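Local coordinates for protein Pbp related beta-lactamase (Pyrococcus abyssi, PDB 2QMI) that probably hydrolyses peptides as a self-compartmentalizing octameric peptidase related to penicillin-binding proteins and serine beta-lactamases, at residues Leu104-Ser109 against Thr269-Val274; Ala117-Asp122 against Asn129-Ser134; Arg196-Phe199 against Glu203-Lys206; Leu242-Tyr247 against Ala324-Ser329. All coordinates share one frame; numbering follows the deposited sequence.

Contact 1: Leu104-Ser109 against Thr269-Val274; sequences LLTHSS and TSYIKV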
loop_
_atom_site.group_PDB
_atom_site.type_symbol
_atom_site.label_atom_id
_atom_site.label_comp_id
_atom_site.label_asym_id
_atom_site.label_seq_id
_atom_site.Cartn_x
_atom_site.Cartn_y
_atom_site.Cartn_z
ATOM N N LEU A 104 2.616 -53.306 -0.990
ATOM C CA LEU A 104 2.766 -52.138 -0.123
ATOM C C LEU A 104 4.233 -51.793 0.112
ATOM O O LEU A 104 4.616 -50.628 0.094
ATOM C CB LEU A 104 2.084 -52.374 1.231
ATOM C CG LEU A 104 0.568 -52.587 1.284
ATOM C CD1 LEU A 104 0.137 -52.774 2.740
ATOM C CD2 LEU A 104 -0.150 -51.401 0.666
ATOM N N LEU A 105 5.048 -52.813 0.346
ATOM C CA LEU A 105 6.477 -52.615 0.582
ATOM C C LEU A 105 7.157 -51.964 -0.618
ATOM O O LEU A 105 8.088 -51.174 -0.461
ATOM C CB LEU A 105 7.154 -53.960 0.860
ATOM C CG LEU A 105 6.888 -54.671 2.188
ATOM C CD1 LEU A 105 7.394 -56.111 2.105
ATOM C CD2 LEU A 105 7.571 -53.911 3.319
ATOM N N THR A 106 6.684 -52.306 -1.813
ATOM C CA THR A 106 7.255 -51.792 -3.049
ATOM C C THR A 106 6.522 -50.600 -3.664
ATOM O O THR A 106 6.894 -50.136 -4.742
ATOM C CB THR A 106 7.332 -52.915 -4.109
ATOM O OG1 THR A 106 6.030 -53.480 -4.297
ATOM C CG2 THR A 106 8.289 -54.008 -3.663
ATOM N N HIS A 107 5.497 -50.093 -2.984
ATOM C CA HIS A 107 4.726 -48.970 -3.504
ATOM C C HIS A 107 4.192 -49.331 -4.879
ATOM O O HIS A 107 4.247 -48.516 -5.798
ATOM C CB HIS A 107 5.593 -47.717 -3.634
ATOM C CG HIS A 107 6.166 -47.236 -2.340
ATOM N ND1 HIS A 107 5.395 -46.675 -1.346
ATOM C CD2 HIS A 107 7.440 -47.223 -1.883
ATOM C CE1 HIS A 107 6.170 -46.337 -0.331
ATOM N NE2 HIS A 107 7.416 -46.659 -0.632
ATOM N N SER A 108 3.692 -50.557 -5.018
ATOM C CA SER A 108 3.146 -51.027 -6.289
ATOM C C SER A 108 1.670 -51.448 -6.223
ATOM O O SER A 108 1.178 -52.122 -7.133
ATOM C CB SER A 108 3.988 -52.197 -6.831
ATOM O OG SER A 108 3.873 -53.356 -6.030
ATOM N N SER A 109 0.965 -51.049 -5.164
ATOM C CA SER A 109 -0.445 -51.405 -5.020
ATOM C C SER A 109 -1.279 -50.981 -6.231
ATOM O O SER A 109 -2.334 -51.563 -6.509
ATOM C CB SER A 109 -1.036 -50.770 -3.758
ATOM O OG SER A 109 -1.067 -49.360 -3.852
ATOM N N THR A 269 16.861 -55.934 -2.761
ATOM C CA THR A 269 16.579 -56.359 -4.130
ATOM C C THR A 269 15.636 -55.395 -4.851
ATOM O O THR A 269 14.581 -55.041 -4.335
ATOM C CB THR A 269 15.959 -57.778 -4.155
ATOM O OG1 THR A 269 16.847 -58.701 -3.513
ATOM C CG2 THR A 269 15.726 -58.238 -5.593
ATOM N N SER A 270 16.022 -54.976 -6.049
ATOM C CA SER A 270 15.196 -54.063 -6.819
ATOM C C SER A 270 14.031 -54.818 -7.458
ATOM O O SER A 270 14.221 -55.572 -8.413
ATOM C CB SER A 270 16.033 -53.373 -7.902
ATOM O OG SER A 270 15.281 -52.365 -8.562
ATOM N N TYR A 271 12.829 -54.613 -6.919
ATOM C CA TYR A 271 11.627 -55.270 -7.433
ATOM C C TYR A 271 10.922 -54.425 -8.488
ATOM O O TYR A 271 10.180 -54.944 -9.315
ATOM C CB TYR A 271 10.646 -55.546 -6.293
ATOM C CG TYR A 271 11.208 -56.439 -5.225
ATOM C CD1 TYR A 271 11.309 -57.819 -5.420
ATOM C CD2 TYR A 271 11.701 -55.903 -4.037
ATOM C CE1 TYR A 271 11.895 -58.641 -4.454
ATOM C CE2 TYR A 271 12.290 -56.714 -3.073
ATOM C CZ TYR A 271 12.382 -58.078 -3.286
ATOM O OH TYR A 271 12.962 -58.869 -2.323
ATOM N N ILE A 272 11.153 -53.117 -8.461
ATOM C CA ILE A 272 10.494 -52.250 -9.421
ATOM C C ILE A 272 11.281 -50.967 -9.682
ATOM O O ILE A 272 11.991 -50.470 -8.809
ATOM C CB ILE A 272 9.053 -51.913 -8.931
ATOM C CG1 ILE A 272 8.248 -51.280 -10.067
ATOM C CG2 ILE A 272 9.117 -50.997 -7.701
ATOM C CD1 ILE A 272 6.809 -50.956 -9.691
ATOM N N LYS A 273 11.150 -50.442 -10.896
ATOM C CA LYS A 273 11.850 -49.226 -11.300
ATOM C C LYS A 273 11.149 -47.980 -10.750
ATOM O O LYS A 273 9.922 -47.912 -10.703
ATOM C CB LYS A 273 11.918 -49.166 -12.833
ATOM C CG LYS A 273 12.864 -48.112 -13.416
ATOM C CD LYS A 273 12.698 -48.010 -14.941
ATOM C CE LYS A 273 13.652 -47.000 -15.580
ATOM N NZ LYS A 273 13.397 -45.591 -15.141
ATOM N N VAL A 274 11.937 -46.995 -10.332
ATOM C CA VAL A 274 11.393 -45.751 -9.792
ATOM C C VAL A 274 11.647 -44.589 -10.752
ATOM O O VAL A 274 12.554 -44.654 -11.576
ATOM C CB VAL A 274 12.029 -45.419 -8.433
ATOM C CG1 VAL A 274 11.721 -46.522 -7.440
ATOM C CG2 VAL A 274 13.538 -45.249 -8.595
#
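T106 meets Y271 through its methyl group. T106 CG2 lies 3.9 Å from Y271 CB and 3.9 Å from Y271 CD2, near the root of the ring. The two side chains cross at about a right angle. T106 chi1 of 56° swings the methyl away from its own carbonyl carbon and over to the tyrosine, while OG1 turns back to the helix end. There OG1 lies within hydrogen-bonding reach of both H102 O and H103 O, which share its one proton. S108 OG comes within 2.8 Å of T106 OG1, but its proton has another acceptor in reach.

I272 forms the second half of the packing. Its CG2 sits 3.8 Å from T106 O. The looser side lies at Y271 and I272, both partly exposed, where I272 CD1 touches S108 CB at only 4.2 Å. The neighbouring S270 and K273 mark the solvent side of the strand segment. No hydrogen bond crosses between the segments.

H107 has positive phi (56°) and ends helix 101-105 in a Schellman motif. Y271 and I272 share Y284 as partner, which makes a classic beta bulge. The contact therefore joins a helix terminus to a bulged strand start. The far end of Y271 is held by a hydrogen bond from OH to K266 O, and its ring stacks on Y286. Behind the contact, L104 and L105 pack on helix 162-176. Strand 272-273 is one of the two outermost strands of its sheet within the chain, beside strand 283-284.

Contact 2: Ala117-Asp122 against Asn129-Ser134; sequences AEAFID and NWLPVS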
loop_
_atom_site.group_PDB
_atom_site.type_symbol
_atom_site.label_atom_id
_atom_site.label_comp_id
_atom_site.label_asym_id
_atom_site.label_seq_id
_atom_site.Cartn_x
_atom_site.Cartn_y
_atom_site.Cartn_z
ATOM N N ALA A 117 0.307 -37.070 3.820
ATOM C CA ALA A 117 1.425 -36.484 4.547
ATOM C C ALA A 117 1.660 -35.025 4.160
ATOM O O ALA A 117 1.973 -34.196 5.015
ATOM C CB ALA A 117 2.688 -37.302 4.323
ATOM N N GLU A 118 1.510 -34.714 2.874
ATOM C CA GLU A 118 1.696 -33.342 2.404
ATOM C C GLU A 118 0.724 -32.396 3.110
ATOM O O GLU A 118 1.125 -31.349 3.622
ATOM C CB GLU A 118 1.477 -33.252 0.888
ATOM C CG GLU A 118 2.577 -33.884 0.045
ATOM C CD GLU A 118 2.492 -35.401 -0.025
ATOM O OE1 GLU A 118 1.550 -35.991 0.552
ATOM O OE2 GLU A 118 3.375 -36.002 -0.676
ATOM N N ALA A 119 -0.553 -32.774 3.135
ATOM C CA ALA A 119 -1.590 -31.963 3.778
ATOM C C ALA A 119 -1.397 -31.863 5.291
ATOM O O ALA A 119 -1.548 -30.792 5.867
ATOM C CB ALA A 119 -2.961 -32.530 3.471
ATOM N N PHE A 120 -1.062 -32.981 5.926
ATOM C CA PHE A 120 -0.850 -33.013 7.367
ATOM C C PHE A 120 0.265 -32.071 7.808
ATOM O O PHE A 120 0.041 -31.154 8.594
ATOM C CB PHE A 120 -0.506 -34.434 7.835
ATOM C CG PHE A 120 -0.090 -34.512 9.288
ATOM C CD1 PHE A 120 -0.979 -34.175 10.303
ATOM C CD2 PHE A 120 1.193 -34.914 9.638
ATOM C CE1 PHE A 120 -0.593 -34.241 11.645
ATOM C CE2 PHE A 120 1.586 -34.983 10.976
ATOM C CZ PHE A 120 0.691 -34.647 11.978
ATOM N N ILE A 121 1.472 -32.315 7.310
ATOM C CA ILE A 121 2.616 -31.496 7.678
ATOM C C ILE A 121 2.431 -30.019 7.331
ATOM O O ILE A 121 2.789 -29.147 8.122
ATOM C CB ILE A 121 3.904 -32.045 7.021
ATOM C CG1 ILE A 121 4.187 -33.446 7.572
ATOM C CG2 ILE A 121 5.084 -31.117 7.292
ATOM C CD1 ILE A 121 5.343 -34.155 6.910
ATOM N N ASP A 122 1.859 -29.740 6.163
ATOM C CA ASP A 122 1.648 -28.357 5.743
ATOM C C ASP A 122 0.827 -27.567 6.767
ATOM O O ASP A 122 1.204 -26.467 7.159
ATOM C CB ASP A 122 0.944 -28.314 4.384
ATOM C CG ASP A 122 0.872 -26.904 3.806
ATOM O OD1 ASP A 122 1.938 -26.345 3.478
ATOM O OD2 ASP A 122 -0.246 -26.354 3.688
ATOM N N ASN A 129 -3.545 -25.728 3.975
ATOM C CA ASN A 129 -4.443 -26.876 4.044
ATOM C C ASN A 129 -4.484 -27.469 5.448
ATOM O O ASN A 129 -3.894 -26.915 6.383
ATOM C CB ASN A 129 -4.093 -27.951 2.999
ATOM C CG ASN A 129 -2.622 -28.185 2.878
ATOM O OD1 ASN A 129 -1.919 -28.299 3.887
ATOM N ND2 ASN A 129 -2.132 -28.268 1.641
ATOM N N TRP A 130 -5.178 -28.594 5.601
ATOM C CA TRP A 130 -5.327 -29.193 6.921
ATOM C C TRP A 130 -5.827 -30.639 6.864
ATOM O O TRP A 130 -6.701 -30.969 6.071
ATOM C CB TRP A 130 -6.304 -28.320 7.724
ATOM C CG TRP A 130 -6.392 -28.613 9.196
ATOM C CD1 TRP A 130 -7.432 -29.205 9.853
ATOM C CD2 TRP A 130 -5.410 -28.301 10.197
ATOM N NE1 TRP A 130 -7.163 -29.279 11.198
ATOM C CE2 TRP A 130 -5.930 -28.734 11.439
ATOM C CE3 TRP A 130 -4.145 -27.700 10.166
ATOM C CZ2 TRP A 130 -5.227 -28.582 12.643
ATOM C CZ3 TRP A 130 -3.445 -27.550 11.365
ATOM C CH2 TRP A 130 -3.993 -27.990 12.587
ATOM N N LEU A 131 -5.244 -31.491 7.704
ATOM C CA LEU A 131 -5.617 -32.907 7.806
ATOM C C LEU A 131 -5.135 -33.372 9.188
ATOM O O LEU A 131 -4.109 -34.041 9.305
ATOM C CB LEU A 131 -4.939 -33.739 6.705
ATOM C CG LEU A 131 -5.367 -35.219 6.636
ATOM C CD1 LEU A 131 -6.880 -35.307 6.409
ATOM C CD2 LEU A 131 -4.622 -35.943 5.519
ATOM N N PRO A 132 -5.881 -33.021 10.248
ATOM C CA PRO A 132 -5.564 -33.366 11.636
ATOM C C PRO A 132 -5.637 -34.840 12.001
ATOM O O PRO A 132 -6.469 -35.237 12.810
ATOM C CB PRO A 132 -6.565 -32.529 12.425
ATOM C CG PRO A 132 -7.770 -32.589 11.550
ATOM C CD PRO A 132 -7.183 -32.332 10.177
ATOM N N VAL A 133 -4.770 -35.648 11.401
ATOM C CA VAL A 133 -4.739 -37.080 11.690
ATOM C C VAL A 133 -3.656 -37.344 12.727
ATOM O O VAL A 133 -2.538 -37.739 12.392
ATOM C CB VAL A 133 -4.456 -37.921 10.421
ATOM C CG1 VAL A 133 -5.680 -37.941 9.532
ATOM C CG2 VAL A 133 -3.250 -37.357 9.669
ATOM N N SER A 134 -4.007 -37.118 13.989
ATOM C CA SER A 134 -3.090 -37.290 15.111
ATOM C C SER A 134 -2.716 -38.734 15.415
ATOM O O SER A 134 -1.874 -38.993 16.277
ATOM C CB SER A 134 -3.698 -36.658 16.361
ATOM O OG SER A 134 -4.968 -37.230 16.632
HETATM O O HOH W 1 -2.700 -30.501 9.282
#
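A119 and L131 make the first of two apolar contacts, with A119 CB 4.0 Å from L131 CB. The second is between F120 and V133. V133 CG2 stands 4.0 Å from F120 CD1 and comes at the ring obliquely. F120 has CG anti to its backbone N (chi1 172°), which brings CD1 to the loop.

A polar group also meets this ring. L131 O lies at the edge, near the ring plane, 3.3 Å from F120 CD1. The same oxygen accepts a short hydrogen bond from V133 N, at 2.7 Å. That bond closes an inverse gamma turn centred on P132. The turn bends the loop that follows helix 116-124 and leads it into helix 136-142, where L131 touches F142. The pairing is a local one: a helix and the loop just after it, folded back along its side.

The direct hydrogen bond that the geometry supports is weak. N129 N gives it to D122 OD2, 3.4 Å long but fairly straight at 160°. A water bridges the two backbones. It donates to F120 O at 2.9 Å and accepts from L131 N at 3.2 Å. This water also sits above one face of the W130 ring, toward its rim.

Two other subunits of the octamer reach this contact. W130 NE1 hydrogen-bonds V19 O of a second subunit, and F120 packs on Y40 of that subunit. On a third subunit, E118 OE2 hydrogen-bonds Y442 OH, within the range of its octamerisation domain.

Contact 3: Arg196-Phe199 against Glu203-Lys206; sequences RSYF and EVEK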
loop_
_atom_site.group_PDB
_atom_site.type_symbol
_atom_site.label_atom_id
_atom_site.label_comp_id
_atom_site.label_asym_id
_atom_site.label_seq_id
_atom_site.Cartn_x
_atom_site.Cartn_y
_atom_site.Cartn_z
ATOM N N ARG A 196 18.940 -43.938 21.937
ATOM C CA ARG A 196 18.546 -42.537 21.778
ATOM C C ARG A 196 17.787 -42.331 20.466
ATOM O O ARG A 196 18.011 -41.370 19.729
ATOM C CB ARG A 196 19.773 -41.619 21.870
ATOM C CG ARG A 196 20.402 -41.632 23.266
ATOM C CD ARG A 196 21.497 -40.589 23.475
ATOM N NE ARG A 196 21.008 -39.215 23.366
ATOM C CZ ARG A 196 21.321 -38.396 22.370
ATOM N NH1 ARG A 196 22.123 -38.811 21.401
ATOM N NH2 ARG A 196 20.826 -37.165 22.333
ATOM N N SER A 197 16.886 -43.271 20.190
ATOM C CA SER A 197 16.037 -43.241 19.009
ATOM C C SER A 197 14.625 -43.310 19.586
ATOM O O SER A 197 14.303 -44.261 20.293
ATOM C CB SER A 197 16.329 -44.454 18.124
ATOM O OG SER A 197 17.689 -44.456 17.711
ATOM N N TYR A 198 13.784 -42.321 19.291
ATOM C CA TYR A 198 12.443 -42.289 19.878
ATOM C C TYR A 198 11.234 -42.136 18.949
ATOM O O TYR A 198 11.366 -41.871 17.752
ATOM C CB TYR A 198 12.372 -41.150 20.893
ATOM C CG TYR A 198 13.579 -40.985 21.802
ATOM C CD1 TYR A 198 13.756 -41.798 22.927
ATOM C CD2 TYR A 198 14.512 -39.974 21.569
ATOM C CE1 TYR A 198 14.830 -41.603 23.801
ATOM C CE2 TYR A 198 15.586 -39.772 22.436
ATOM C CZ TYR A 198 15.737 -40.587 23.547
ATOM O OH TYR A 198 16.797 -40.379 24.400
ATOM N N PHE A 199 10.053 -42.281 19.550
ATOM C CA PHE A 199 8.759 -42.125 18.880
ATOM C C PHE A 199 7.900 -41.139 19.668
ATOM O O PHE A 199 7.263 -40.248 19.100
ATOM C CB PHE A 199 8.007 -43.459 18.817
ATOM C CG PHE A 199 8.300 -44.268 17.591
ATOM C CD1 PHE A 199 7.915 -43.810 16.334
ATOM C CD2 PHE A 199 8.954 -45.490 17.690
ATOM C CE1 PHE A 199 8.175 -44.558 15.190
ATOM C CE2 PHE A 199 9.219 -46.247 16.552
ATOM C CZ PHE A 199 8.829 -45.780 15.299
ATOM N N GLU A 203 9.675 -38.996 25.774
ATOM C CA GLU A 203 11.057 -39.475 25.820
ATOM C C GLU A 203 12.017 -38.418 25.254
ATOM O O GLU A 203 13.151 -38.272 25.717
ATOM C CB GLU A 203 11.210 -40.747 24.980
ATOM C CG GLU A 203 10.212 -41.859 25.252
ATOM C CD GLU A 203 10.438 -43.058 24.340
ATOM O OE1 GLU A 203 10.191 -42.944 23.106
ATOM O OE2 GLU A 203 10.876 -44.117 24.858
ATOM N N VAL A 204 11.554 -37.682 24.248
ATOM C CA VAL A 204 12.368 -36.661 23.589
ATOM C C VAL A 204 12.594 -35.394 24.416
ATOM O O VAL A 204 13.676 -34.804 24.373
ATOM C CB VAL A 204 11.739 -36.278 22.229
ATOM C CG1 VAL A 204 12.497 -35.124 21.591
ATOM C CG2 VAL A 204 11.744 -37.498 21.309
ATOM N N GLU A 205 11.581 -34.978 25.168
ATOM C CA GLU A 205 11.704 -33.772 25.980
ATOM C C GLU A 205 12.615 -33.994 27.181
ATOM O O GLU A 205 12.978 -33.042 27.879
ATOM C CB GLU A 205 10.321 -33.297 26.440
ATOM C CG GLU A 205 9.609 -34.229 27.408
ATOM C CD GLU A 205 8.142 -33.845 27.610
ATOM O OE1 GLU A 205 7.450 -34.496 28.438
ATOM O OE2 GLU A 205 7.680 -32.896 26.929
ATOM N N LYS A 206 12.989 -35.250 27.414
ATOM C CA LYS A 206 13.873 -35.575 28.528
ATOM C C LYS A 206 15.326 -35.582 28.057
ATOM O O LYS A 206 16.246 -35.466 28.869
ATOM C CB LYS A 206 13.527 -36.945 29.125
ATOM C CG LYS A 206 12.117 -37.067 29.709
ATOM C CD LYS A 206 11.777 -35.916 30.675
ATOM C CE LYS A 206 12.780 -35.802 31.824
ATOM N NZ LYS A 206 12.459 -34.654 32.739
HETATM O O HOH W 2 14.944 -39.340 27.054
#
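E203 O gathers several groups. A water donates to it at 2.5 Å, unusually short as modelled, and also lies 3.4 Å from Y198 OH in a weak link. K206 N adds a weak backbone bond to the same E203 O. This oxygen stands over one face of the Y198 ring, toward the rim. R196 C lies over the opposite face, also toward the rim.

The closest packing is at the ring. E203 CB lies by its CD1 side, 3.4 Å from Y198 CD1. V204 CG2 comes obliquely by the CD2 side, 3.7 Å from Y198 CD2 and 3.7 Å from Y198 CB. Both are on the side of the ring that faces helix 201-204. The loop after helix 180-189 runs into this short helix, which packs back on Y198 just before it, within the beta-lactamase-family domain.

The E203 carboxylate passes beside the ring with its plane turned 65° from it. E203 OE1 comes within 3.6 Å of F199 N. E203 OE2 has a long, weak ion pair with K185. The outer end of the tyrosine has a firmer partner, since Y198 OH hydrogen-bonds D207 OD2. D207 OD1 forms a salt bridge with R196 NH2.

Contact 4: Leu242-Tyr247 against Ala324-Ser329; sequences LDLAKY and AVLENS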
loop_
_atom_site.group_PDB
_atom_site.type_symbol
_atom_site.label_atom_id
_atom_site.label_comp_id
_atom_site.label_asym_id
_atom_site.label_seq_id
_atom_site.Cartn_x
_atom_site.Cartn_y
_atom_site.Cartn_z
ATOM N N LEU A 242 24.718 -41.130 15.198
ATOM C CA LEU A 242 25.486 -42.182 15.853
ATOM C C LEU A 242 24.639 -43.448 15.962
ATOM O O LEU A 242 25.133 -44.549 15.730
ATOM C CB LEU A 242 25.943 -41.738 17.244
ATOM C CG LEU A 242 27.179 -40.844 17.263
ATOM C CD1 LEU A 242 27.520 -40.478 18.687
ATOM C CD2 LEU A 242 28.342 -41.573 16.609
ATOM N N ASP A 243 23.364 -43.283 16.307
ATOM C CA ASP A 243 22.454 -44.414 16.431
ATOM C C ASP A 243 22.215 -45.037 15.056
ATOM O O ASP A 243 22.187 -46.261 14.918
ATOM C CB ASP A 243 21.120 -43.963 17.055
ATOM C CG ASP A 243 21.111 -44.081 18.578
ATOM O OD1 ASP A 243 22.180 -43.906 19.200
ATOM O OD2 ASP A 243 20.031 -44.334 19.157
ATOM N N LEU A 244 22.049 -44.196 14.039
ATOM C CA LEU A 244 21.827 -44.697 12.684
ATOM C C LEU A 244 23.076 -45.403 12.164
ATOM O O LEU A 244 22.994 -46.231 11.251
ATOM C CB LEU A 244 21.435 -43.552 11.748
ATOM C CG LEU A 244 20.109 -42.880 12.112
ATOM C CD1 LEU A 244 19.863 -41.674 11.200
ATOM C CD2 LEU A 244 18.975 -43.898 12.000
ATOM N N ALA A 245 24.233 -45.073 12.734
ATOM C CA ALA A 245 25.482 -45.729 12.326
ATOM C C ALA A 245 25.411 -47.188 12.786
ATOM O O ALA A 245 25.717 -48.103 12.031
ATOM C CB ALA A 245 26.683 -45.036 12.954
ATOM N N LYS A 246 24.992 -47.389 14.035
ATOM C CA LYS A 246 24.850 -48.729 14.590
ATOM C C LYS A 246 23.852 -49.484 13.726
ATOM O O LYS A 246 24.003 -50.677 13.478
ATOM C CB LYS A 246 24.315 -48.662 16.022
ATOM C CG LYS A 246 25.244 -47.997 17.018
ATOM C CD LYS A 246 24.565 -47.843 18.364
ATOM C CE LYS A 246 25.498 -47.213 19.373
ATOM N NZ LYS A 246 24.796 -46.938 20.652
ATOM N N TYR A 247 22.826 -48.763 13.282
ATOM C CA TYR A 247 21.771 -49.317 12.446
ATOM C C TYR A 247 22.318 -49.736 11.084
ATOM O O TYR A 247 22.003 -50.819 10.583
ATOM C CB TYR A 247 20.653 -48.284 12.274
ATOM C CG TYR A 247 19.477 -48.760 11.457
ATOM C CD1 TYR A 247 18.733 -49.874 11.848
ATOM C CD2 TYR A 247 19.093 -48.085 10.295
ATOM C CE1 TYR A 247 17.637 -50.304 11.103
ATOM C CE2 TYR A 247 18.002 -48.507 9.545
ATOM C CZ TYR A 247 17.279 -49.617 9.953
ATOM O OH TYR A 247 16.205 -50.038 9.207
ATOM N N ALA A 324 25.447 -41.500 7.234
ATOM C CA ALA A 324 24.201 -41.012 7.791
ATOM C C ALA A 324 24.335 -39.502 7.939
ATOM O O ALA A 324 25.322 -39.015 8.500
ATOM C CB ALA A 324 23.939 -41.653 9.145
ATOM N N VAL A 325 23.349 -38.775 7.416
ATOM C CA VAL A 325 23.313 -37.316 7.485
ATOM C C VAL A 325 21.929 -36.828 7.943
ATOM O O VAL A 325 20.900 -37.202 7.366
ATOM C CB VAL A 325 23.613 -36.679 6.108
ATOM C CG1 VAL A 325 23.570 -35.150 6.207
ATOM C CG2 VAL A 325 24.968 -37.140 5.605
ATOM N N LEU A 326 21.908 -36.003 8.986
ATOM C CA LEU A 326 20.657 -35.455 9.496
ATOM C C LEU A 326 20.709 -33.933 9.390
ATOM O O LEU A 326 21.767 -33.332 9.561
ATOM C CB LEU A 326 20.426 -35.897 10.946
ATOM C CG LEU A 326 20.137 -37.394 11.099
ATOM C CD1 LEU A 326 19.848 -37.733 12.551
ATOM C CD2 LEU A 326 18.952 -37.764 10.217
ATOM N N GLU A 327 19.567 -33.315 9.112
ATOM C CA GLU A 327 19.514 -31.872 8.946
ATOM C C GLU A 327 18.320 -31.176 9.604
ATOM O O GLU A 327 17.195 -31.671 9.582
ATOM C CB GLU A 327 19.543 -31.535 7.452
ATOM C CG GLU A 327 19.745 -30.060 7.145
ATOM C CD GLU A 327 19.775 -29.786 5.653
ATOM O OE1 GLU A 327 20.486 -30.528 4.933
ATOM O OE2 GLU A 327 19.093 -28.829 5.209
ATOM N N ASN A 328 18.613 -29.999 10.151
ATOM C CA ASN A 328 17.691 -29.116 10.861
ATOM C C ASN A 328 16.701 -28.340 9.988
ATOM O O ASN A 328 16.114 -27.365 10.446
ATOM C CB ASN A 328 18.513 -28.103 11.661
ATOM C CG ASN A 328 18.097 -28.039 13.093
ATOM O OD1 ASN A 328 17.320 -28.877 13.542
ATOM N ND2 ASN A 328 18.611 -27.063 13.834
ATOM N N SER A 329 16.536 -28.762 8.738
ATOM C CA SER A 329 15.629 -28.099 7.800
ATOM C C SER A 329 15.728 -28.816 6.458
ATOM O O SER A 329 16.207 -29.950 6.397
ATOM C CB SER A 329 16.012 -26.619 7.633
ATOM O OG SER A 329 17.349 -26.482 7.167
#
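This is apolar packing of a helix on a beta sheet, inside the core of the penicillin-binding-protein-like domain. L244 on helix 241-252 meets A324 and L326 on strand 321-327. The two strand residues are two apart, with V325 between them, so both side chains point to the same face of the sheet. V325 points to the other face and packs on helix 334-345. The strand thus has helices on both its faces, as expected for the serine beta-lactamase fold.

L244 carries the helix side. Its CB lies 4.1 Å from A324 CB. Its CG is opposite the carbonyl carbon (chi1 -64°), and the side chain reaches along to L326. These two leucines meet tip to tip, with L244 CD1 4.1 Å from L326 CD2 and 4.2 Å from L326 CD1. L244 also touches I313 on the neighbouring strand 310-316.

The strand's own backbone is paired within the sheet. A324 and L326 bond to S25 and S23 on one side, and V325 bonds to Y312 on the other.

No hydrogen bond or charge pair crosses between the helix segment and the strand segment. All three touching residues are buried, so the attraction rests on close methyl and methylene contacts and on the exclusion of water.

All four contacts lie in the beta-lactamase-like part of the chain. Contacts 2 and 3 fall, in that order, between the two segments of contact 1. The segments of contacts 1 and 4 alternate along the chain. Both of these reach the same antiparallel sheet, contact 1 at edge strand 272-273 and contact 4 at strand 321-327. Most centres are about 23 to 31 Å apart, and these pairs do not touch. Contacts 3 and 4 are nearer, with centres about 15 Å apart. D243 OD2 joins them through probable hydrogen bonds to S197 OG (2.8 Å) and R196 N (3.0 Å). Contact 2 alone touches other subunits, so it links this domain to the octamer.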